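Local structure of carbon monoxide dehydrogenase (Thermococcus sp. AM4, 6T7J) at residues Gln120-Thr125 against Asn270-Thr275; Val127-Ser132 against Ser238-Gly243. The protein probably catalyses the reversible oxidation of carbon monoxide to carbon dioxide, moving the electrons through iron-sulfur clusters to a ferredoxin-type acceptor. All blocks are in the same frame, centred on the assembly; numbering follows the deposited sequence.

Interaction 1: Gln120-Thr125 against Asn270-Thr275; sequences QYYKLT and NPILST
Tyr-122 reaches from the loop after helix 81-115 to Ile-272, in the first turn of helix 271-281. That helix follows strand 261-268 of a Rossmann-like parallel sheet, so the contact ties the loop to an alpha/beta unit. The CB of Tyr-122 points toward the helix, and with CG anti to the carbonyl carbon (chi1 -64°) the ring extends across to Ile-272. There its OH donates to Ile-272 O at 2.8 Å. The carbonyl oxygen lies in the plane of the ring, at its edge. The hydroxyl, in turn, stands tilted 31° from the carbonyl plane. The two side chains meet nearly perpendicular. Ile-272 CG2, the branch beside its own carbonyl carbon, meets the phenol end, 3.7 Å from Tyr-122 CZ. Lys-276 adds a cation-pi contact to the ring. The helix start is fixed locally. Asn-270 is the N-cap, and its OD1 takes a weak but straight bond from Ile-272 N. Pro-271 O is gripped twice by Thr-275, by its backbone N and by its hydroxyl. The two donors come from opposite faces of the carbonyl plane, with Thr-275 OG1 at 2.7 Å from Pro-271 O.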
ATOM      1  N   GLN A 120      -6.296  17.744  27.959  1.00 65.12           N
ATOM      2  CA  GLN A 120      -6.795  17.548  29.315  1.00 65.83           C
ATOM      3  C   GLN A 120      -8.183  16.924  29.358  1.00 60.85           C
ATOM      4  O   GLN A 120      -8.683  16.659  30.457  1.00 64.21           O
ATOM      5  CB  GLN A 120      -6.796  18.874  30.075  1.00 66.33           C
ATOM      6  CG  GLN A 120      -5.506  19.664  29.945  1.00 80.18           C
ATOM      7  CD  GLN A 120      -4.782  19.825  31.269  1.00 79.84           C
ATOM      8  OE1 GLN A 120      -5.238  20.547  32.156  1.00 81.77           O
ATOM      9  NE2 GLN A 120      -3.649  19.148  31.408  1.00 71.45           N
ATOM     10  N   TYR A 121      -8.820  16.684  28.215  1.00 61.18           N
ATOM     11  CA  TYR A 121     -10.056  15.912  28.196  1.00 66.05           C
ATOM     12  C   TYR A 121      -9.808  14.410  28.251  1.00 58.00           C
ATOM     13  O   TYR A 121     -10.771  13.639  28.238  1.00 56.91           O
ATOM     14  CB  TYR A 121     -10.880  16.252  26.951  1.00 61.57           C
ATOM     15  CG  TYR A 121     -11.563  17.595  27.026  1.00 62.69           C
ATOM     16  CD1 TYR A 121     -12.454  17.888  28.051  1.00 64.23           C
ATOM     17  CD2 TYR A 121     -11.316  18.575  26.073  1.00 61.37           C
ATOM     18  CE1 TYR A 121     -13.081  19.118  28.123  1.00 67.64           C
ATOM     19  CE2 TYR A 121     -11.937  19.808  26.137  1.00 64.26           C
ATOM     20  CZ  TYR A 121     -12.819  20.074  27.164  1.00 60.85           C
ATOM     21  OH  TYR A 121     -13.440  21.300  27.230  1.00 61.67           O
ATOM     22  N   TYR A 122      -8.550  13.981  28.317  1.00 62.27           N
ATOM     23  CA  TYR A 122      -8.201  12.571  28.375  1.00 62.14           C
ATOM     24  C   TYR A 122      -7.222  12.335  29.516  1.00 64.99           C
ATOM     25  O   TYR A 122      -6.324  13.149  29.758  1.00 66.76           O
ATOM     26  CB  TYR A 122      -7.603  12.094  27.048  1.00 57.11           C
ATOM     27  CG  TYR A 122      -8.569  12.174  25.888  1.00 57.49           C
ATOM     28  CD1 TYR A 122      -9.391  11.100  25.573  1.00 54.99           C
ATOM     29  CD2 TYR A 122      -8.665  13.323  25.115  1.00 54.23           C
ATOM     30  CE1 TYR A 122     -10.280  11.166  24.519  1.00 56.38           C
ATOM     31  CE2 TYR A 122      -9.551  13.399  24.057  1.00 57.53           C
ATOM     32  CZ  TYR A 122     -10.356  12.317  23.764  1.00 57.08           C
ATOM     33  OH  TYR A 122     -11.242  12.382  22.712  1.00 55.84           O
ATOM     34  N   LYS A 123      -7.404  11.217  30.210  1.00 64.49           N
ATOM     35  CA  LYS A 123      -6.667  10.882  31.417  1.00 55.90           C
ATOM     36  C   LYS A 123      -5.708   9.730  31.154  1.00 57.49           C
ATOM     37  O   LYS A 123      -5.765   9.053  30.124  1.00 55.93           O
ATOM     38  CB  LYS A 123      -7.630  10.497  32.551  1.00 59.84           C
ATOM     39  CG  LYS A 123      -8.355  11.659  33.209  1.00 62.68           C
ATOM     40  CD  LYS A 123      -9.795  11.769  32.727  1.00 71.95           C
ATOM     41  CE  LYS A 123     -10.190  13.221  32.498  1.00 72.00           C
ATOM     42  NZ  LYS A 123     -11.535  13.336  31.867  1.00 65.59           N
ATOM     43  N   LEU A 124      -4.809   9.521  32.109  1.00 60.51           N
ATOM     44  CA  LEU A 124      -4.095   8.258  32.261  1.00 49.91           C
ATOM     45  C   LEU A 124      -4.825   7.507  33.369  1.00 52.36           C
ATOM     46  O   LEU A 124      -4.584   7.746  34.555  1.00 56.85           O
ATOM     47  CB  LEU A 124      -2.626   8.482  32.594  1.00 51.53           C
ATOM     48  CG  LEU A 124      -1.757   9.142  31.522  1.00 56.14           C
ATOM     49  CD1 LEU A 124      -0.356   9.399  32.059  1.00 53.97           C
ATOM     50  CD2 LEU A 124      -1.706   8.283  30.269  1.00 48.29           C
ATOM     51  N   THR A 125      -5.741   6.619  32.983  1.00 51.30           N
ATOM     52  CA  THR A 125      -6.604   5.963  33.959  1.00 57.15           C
ATOM     53  C   THR A 125      -6.041   4.642  34.465  1.00 58.15           C
ATOM     54  O   THR A 125      -6.288   4.278  35.620  1.00 65.08           O
ATOM     55  CB  THR A 125      -7.996   5.727  33.368  1.00 57.41           C
ATOM     56  OG1 THR A 125      -7.919   4.728  32.345  1.00 66.24           O
ATOM     57  CG2 THR A 125      -8.546   7.012  32.775  1.00 57.63           C
ATOM     58  N   ASN A 270     -12.400   3.866  16.096  1.00 61.78           N
ATOM     59  CA  ASN A 270     -11.544   4.537  17.070  1.00 53.19           C
ATOM     60  C   ASN A 270     -12.367   5.029  18.253  1.00 54.87           C
ATOM     61  O   ASN A 270     -13.288   5.834  18.060  1.00 61.45           O
ATOM     62  CB  ASN A 270     -10.806   5.701  16.434  1.00 57.34           C
ATOM     63  CG  ASN A 270      -9.493   5.995  17.126  1.00 58.27           C
ATOM     64  OD1 ASN A 270      -9.393   5.884  18.345  1.00 59.53           O
ATOM     65  ND2 ASN A 270      -8.475   6.355  16.355  1.00 60.07           N
ATOM     66  N   PRO A 271     -12.069   4.593  19.483  1.00 59.90           N
ATOM     67  CA  PRO A 271     -12.866   5.025  20.641  1.00 54.57           C
ATOM     68  C   PRO A 271     -12.560   6.429  21.134  1.00 55.32           C
ATOM     69  O   PRO A 271     -13.296   6.925  22.001  1.00 54.56           O
ATOM     70  CB  PRO A 271     -12.507   3.985  21.711  1.00 53.79           C
ATOM     71  CG  PRO A 271     -11.120   3.571  21.363  1.00 53.21           C
ATOM     72  CD  PRO A 271     -11.044   3.600  19.856  1.00 57.21           C
ATOM     73  N   ILE A 272     -11.510   7.082  20.615  1.00 58.01           N
ATOM     74  CA  ILE A 272     -11.212   8.463  20.998  1.00 52.02           C
ATOM     75  C   ILE A 272     -12.444   9.335  20.809  1.00 51.29           C
ATOM     76  O   ILE A 272     -12.699  10.262  21.588  1.00 54.86           O
ATOM     77  CB  ILE A 272     -10.017   9.010  20.188  1.00 53.92           C
ATOM     78  CG1 ILE A 272      -8.795   8.086  20.248  1.00 54.18           C
ATOM     79  CG2 ILE A 272      -9.639  10.410  20.658  1.00 60.57           C
ATOM     80  CD1 ILE A 272      -8.566   7.383  21.560  1.00 58.35           C
ATOM     81  N   LEU A 273     -13.230   9.042  19.776  1.00 51.73           N
ATOM     82  CA  LEU A 273     -14.454   9.771  19.471  1.00 58.03           C
ATOM     83  C   LEU A 273     -15.664   9.192  20.198  1.00 61.15           C
ATOM     84  O   LEU A 273     -16.462   9.941  20.776  1.00 57.52           O
ATOM     85  CB  LEU A 273     -14.692   9.758  17.958  1.00 58.29           C
ATOM     86  CG  LEU A 273     -16.103  10.101  17.479  1.00 64.49           C
ATOM     87  CD1 LEU A 273     -16.323  11.604  17.532  1.00 59.76           C
ATOM     88  CD2 LEU A 273     -16.341   9.564  16.074  1.00 51.66           C
ATOM     89  N   SER A 274     -15.805   7.863  20.187  1.00 57.78           N
ATOM     90  CA  SER A 274     -17.038   7.244  20.662  1.00 55.23           C
ATOM     91  C   SER A 274     -17.175   7.339  22.177  1.00 57.19           C
ATOM     92  O   SER A 274     -18.286   7.508  22.687  1.00 52.37           O
ATOM     93  CB  SER A 274     -17.104   5.786  20.208  1.00 62.16           C
ATOM     94  OG  SER A 274     -16.084   5.012  20.815  1.00 63.36           O
ATOM     95  N   THR A 275     -16.067   7.227  22.918  1.00 54.19           N
ATOM     96  CA  THR A 275     -16.158   7.379  24.368  1.00 54.99           C
ATOM     97  C   THR A 275     -16.646   8.775  24.738  1.00 54.75           C
ATOM     98  O   THR A 275     -17.526   8.931  25.596  1.00 54.65           O
ATOM     99  CB  THR A 275     -14.807   7.094  25.025  1.00 54.66           C
ATOM    100  OG1 THR A 275     -13.804   7.947  24.458  1.00 62.93           O
ATOM    101  CG2 THR A 275     -14.409   5.640  24.819  1.00 54.30           C
TER

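Interaction 2: Val127-Ser132 against Ser238-Gly243; sequences VEKLKS and SDILFG
Lys-129 and Asp-239 form a buried salt bridge between the start of helix 127-136 and the end of helix 212-242, whose segment axes run roughly antiparallel, 144° between their directions. Lys-129 NZ gives a hydrogen bond of 2.8 Å to Asp-239 OD2, on the anti lone pair of that oxygen. The bridge belongs to a wider charge network. Asp-239 OD1 also pairs with Arg-313 and OD2 with Arg-527, while Lys-129 NZ pairs with Glu-420. Such neighbours probably favour the ionised carboxylate. The lysine chain leaves with CG anti to the backbone N and bends at chi2 (132°), which turns its end to the aspartate. Its CE then lies 3.8 Å from Asp-239 CB. A methionine here would probably leave Glu-420 without this ammonium partner and weaken the tie between the helices, although Asp-239 would keep its arginines. Next to the bridge the packing is apolar. The segment axes come within 8.6 Å. Ile-240 lies against Lys-129 and Leu-130. Its CG1 is 3.9 Å from Lys-129 CB. Its CD1 reaches the backbone of Leu-130, 3.8 Å from Leu-130 CA. Leu-130 CB touches the same side chain, 4.2 Å from Ile-240 CD1.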
ATOM      1  N   VAL A 127      -2.743   3.440  35.268  1.00 48.85           N
ATOM      2  CA  VAL A 127      -1.323   3.698  35.484  1.00 52.05           C
ATOM      3  C   VAL A 127      -0.559   2.392  35.653  1.00 58.32           C
ATOM      4  O   VAL A 127       0.633   2.311  35.327  1.00 54.12           O
ATOM      5  CB  VAL A 127      -1.142   4.633  36.694  1.00 56.60           C
ATOM      6  CG1 VAL A 127       0.315   5.023  36.860  1.00 58.26           C
ATOM      7  CG2 VAL A 127      -2.013   5.871  36.534  1.00 55.24           C
ATOM      8  N   GLU A 128      -1.228   1.348  36.146  1.00 58.52           N
ATOM      9  CA  GLU A 128      -0.581   0.049  36.301  1.00 60.41           C
ATOM     10  C   GLU A 128      -0.211  -0.547  34.949  1.00 58.56           C
ATOM     11  O   GLU A 128       0.911  -1.034  34.756  1.00 56.23           O
ATOM     12  CB  GLU A 128      -1.497  -0.899  37.077  1.00 61.92           C
ATOM     13  CG  GLU A 128      -1.158  -1.015  38.547  1.00 74.46           C
ATOM     14  CD  GLU A 128       0.301  -1.351  38.769  1.00 83.11           C
ATOM     15  OE1 GLU A 128       1.159  -0.493  38.673  1.00 80.53           O
ATOM     16  OE2 GLU A 128       0.661  -2.459  39.022  1.00 75.96           O
ATOM     17  N   LYS A 129      -1.154  -0.526  34.004  1.00 53.13           N
ATOM     18  CA  LYS A 129      -0.864  -0.995  32.655  1.00 53.87           C
ATOM     19  C   LYS A 129       0.246  -0.172  32.017  1.00 54.98           C
ATOM     20  O   LYS A 129       1.134  -0.723  31.356  1.00 51.59           O
ATOM     21  CB  LYS A 129      -2.130  -0.943  31.801  1.00 51.25           C
ATOM     22  CG  LYS A 129      -2.076  -1.794  30.546  1.00 50.46           C
ATOM     23  CD  LYS A 129      -3.332  -2.642  30.409  1.00 51.93           C
ATOM     24  CE  LYS A 129      -3.391  -3.326  29.055  1.00 54.88           C
ATOM     25  NZ  LYS A 129      -4.420  -4.398  29.011  1.00 58.97           N
ATOM     26  N   LEU A 130       0.214   1.150  32.209  1.00 51.58           N
ATOM     27  CA  LEU A 130       1.247   2.018  31.652  1.00 51.43           C
ATOM     28  C   LEU A 130       2.625   1.645  32.189  1.00 53.26           C
ATOM     29  O   LEU A 130       3.579   1.469  31.421  1.00 49.86           O
ATOM     30  CB  LEU A 130       0.914   3.480  31.961  1.00 52.05           C
ATOM     31  CG  LEU A 130       2.025   4.534  31.941  1.00 50.86           C
ATOM     32  CD1 LEU A 130       2.676   4.632  30.574  1.00 45.23           C
ATOM     33  CD2 LEU A 130       1.471   5.889  32.359  1.00 52.91           C
ATOM     34  N   LYS A 131       2.743   1.504  33.511  1.00 58.00           N
ATOM     35  CA  LYS A 131       4.034   1.177  34.104  1.00 57.90           C
ATOM     36  C   LYS A 131       4.513  -0.205  33.674  1.00 54.01           C
ATOM     37  O   LYS A 131       5.694  -0.387  33.358  1.00 48.92           O
ATOM     38  CB  LYS A 131       3.949   1.277  35.628  1.00 54.13           C
ATOM     39  CG  LYS A 131       3.751   2.697  36.137  1.00 56.11           C
ATOM     40  CD  LYS A 131       4.167   2.838  37.592  1.00 58.17           C
ATOM     41  CE  LYS A 131       2.982   3.208  38.470  1.00 60.31           C
ATOM     42  NZ  LYS A 131       3.382   4.035  39.643  1.00 65.03           N
ATOM     43  N   SER A 132       3.611  -1.191  33.632  1.00 54.56           N
ATOM     44  CA  SER A 132       4.032  -2.539  33.257  1.00 59.10           C
ATOM     45  C   SER A 132       4.450  -2.606  31.793  1.00 62.55           C
ATOM     46  O   SER A 132       5.453  -3.250  31.457  1.00 62.91           O
ATOM     47  CB  SER A 132       2.916  -3.543  33.547  1.00 57.14           C
ATOM     48  OG  SER A 132       3.126  -4.749  32.834  1.00 76.39           O
ATOM     49  N   SER A 238      -5.514   2.164  24.362  1.00 50.50           N
ATOM     50  CA  SER A 238      -6.931   2.365  24.646  1.00 49.66           C
ATOM     51  C   SER A 238      -7.257   1.960  26.076  1.00 53.72           C
ATOM     52  O   SER A 238      -8.053   2.624  26.749  1.00 53.78           O
ATOM     53  CB  SER A 238      -7.785   1.578  23.654  1.00 46.93           C
ATOM     54  OG  SER A 238      -7.308   1.740  22.331  1.00 54.09           O
ATOM     55  N   ASP A 239      -6.639   0.878  26.561  1.00 49.90           N
ATOM     56  CA  ASP A 239      -6.828   0.487  27.955  1.00 51.36           C
ATOM     57  C   ASP A 239      -6.234   1.521  28.904  1.00 54.21           C
ATOM     58  O   ASP A 239      -6.861   1.883  29.907  1.00 54.33           O
ATOM     59  CB  ASP A 239      -6.206  -0.888  28.206  1.00 52.06           C
ATOM     60  CG  ASP A 239      -7.012  -2.015  27.589  1.00 53.43           C
ATOM     61  OD1 ASP A 239      -8.111  -1.743  27.061  1.00 51.03           O
ATOM     62  OD2 ASP A 239      -6.546  -3.173  27.634  1.00 51.51           O
ATOM     63  N   ILE A 240      -5.027   2.007  28.605  1.00 49.55           N
ATOM     64  CA  ILE A 240      -4.376   2.985  29.473  1.00 47.52           C
ATOM     65  C   ILE A 240      -5.193   4.271  29.545  1.00 50.51           C
ATOM     66  O   ILE A 240      -5.304   4.896  30.608  1.00 50.21           O
ATOM     67  CB  ILE A 240      -2.938   3.249  28.986  1.00 51.13           C
ATOM     68  CG1 ILE A 240      -2.037   2.056  29.314  1.00 46.32           C
ATOM     69  CG2 ILE A 240      -2.376   4.530  29.596  1.00 47.04           C
ATOM     70  CD1 ILE A 240      -0.796   1.978  28.456  1.00 47.68           C
ATOM     71  N   LEU A 241      -5.797   4.674  28.424  1.00 47.62           N
ATOM     72  CA  LEU A 241      -6.508   5.948  28.377  1.00 49.91           C
ATOM     73  C   LEU A 241      -7.925   5.838  28.928  1.00 49.40           C
ATOM     74  O   LEU A 241      -8.382   6.740  29.638  1.00 55.24           O
ATOM     75  CB  LEU A 241      -6.541   6.477  26.940  1.00 53.16           C
ATOM     76  CG  LEU A 241      -5.313   7.242  26.431  1.00 59.10           C
ATOM     77  CD1 LEU A 241      -5.270   7.234  24.908  1.00 48.94           C
ATOM     78  CD2 LEU A 241      -5.301   8.670  26.958  1.00 44.87           C
ATOM     79  N   PHE A 242      -8.641   4.755  28.616  1.00 52.44           N
ATOM     80  CA  PHE A 242     -10.057   4.645  28.950  1.00 54.62           C
ATOM     81  C   PHE A 242     -10.368   3.506  29.913  1.00 53.88           C
ATOM     82  O   PHE A 242     -11.547   3.255  30.192  1.00 53.10           O
ATOM     83  CB  PHE A 242     -10.892   4.478  27.677  1.00 49.30           C
ATOM     84  CG  PHE A 242     -10.610   5.511  26.630  1.00 53.15           C
ATOM     85  CD1 PHE A 242     -10.855   6.852  26.878  1.00 54.56           C
ATOM     86  CD2 PHE A 242     -10.096   5.143  25.400  1.00 46.46           C
ATOM     87  CE1 PHE A 242     -10.594   7.806  25.917  1.00 50.60           C
ATOM     88  CE2 PHE A 242      -9.832   6.091  24.438  1.00 51.18           C
ATOM     89  CZ  PHE A 242     -10.081   7.426  24.696  1.00 49.56           C
ATOM     90  N   GLY A 243      -9.356   2.809  30.424  1.00 51.86           N
ATOM     91  CA  GLY A 243      -9.594   1.749  31.383  1.00 48.58           C
ATOM     92  C   GLY A 243      -9.532   0.364  30.777  1.00 54.03           C
ATOM     93  O   GLY A 243     -10.032   0.138  29.670  1.00 53.62           O
TER

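How the interactions relate
The centres of the two contacts are about 12 Å apart, and both lie to one side of the middle of the chain. Along the chain the order is 120-125, 127-132, 238-243 and 270-275, so both segments of interaction 2 fall between those of interaction 1. The two first segments are separated by Asp-126 alone. Interaction 1 also touches interaction 2: Thr-125 N probably donates to Ile-240 O, at 3.0 Å. Phe-242, at the end of helix 212-242, packs on Ile-272 and Thr-275 of helix 271-281. The end of helix 212-242 thus lies between helix 127-136 and helix 271-281. Interaction 2 pairs two helices of the helical part; interaction 1 ties the loop before helix 127-136 to the parallel-sheet unit.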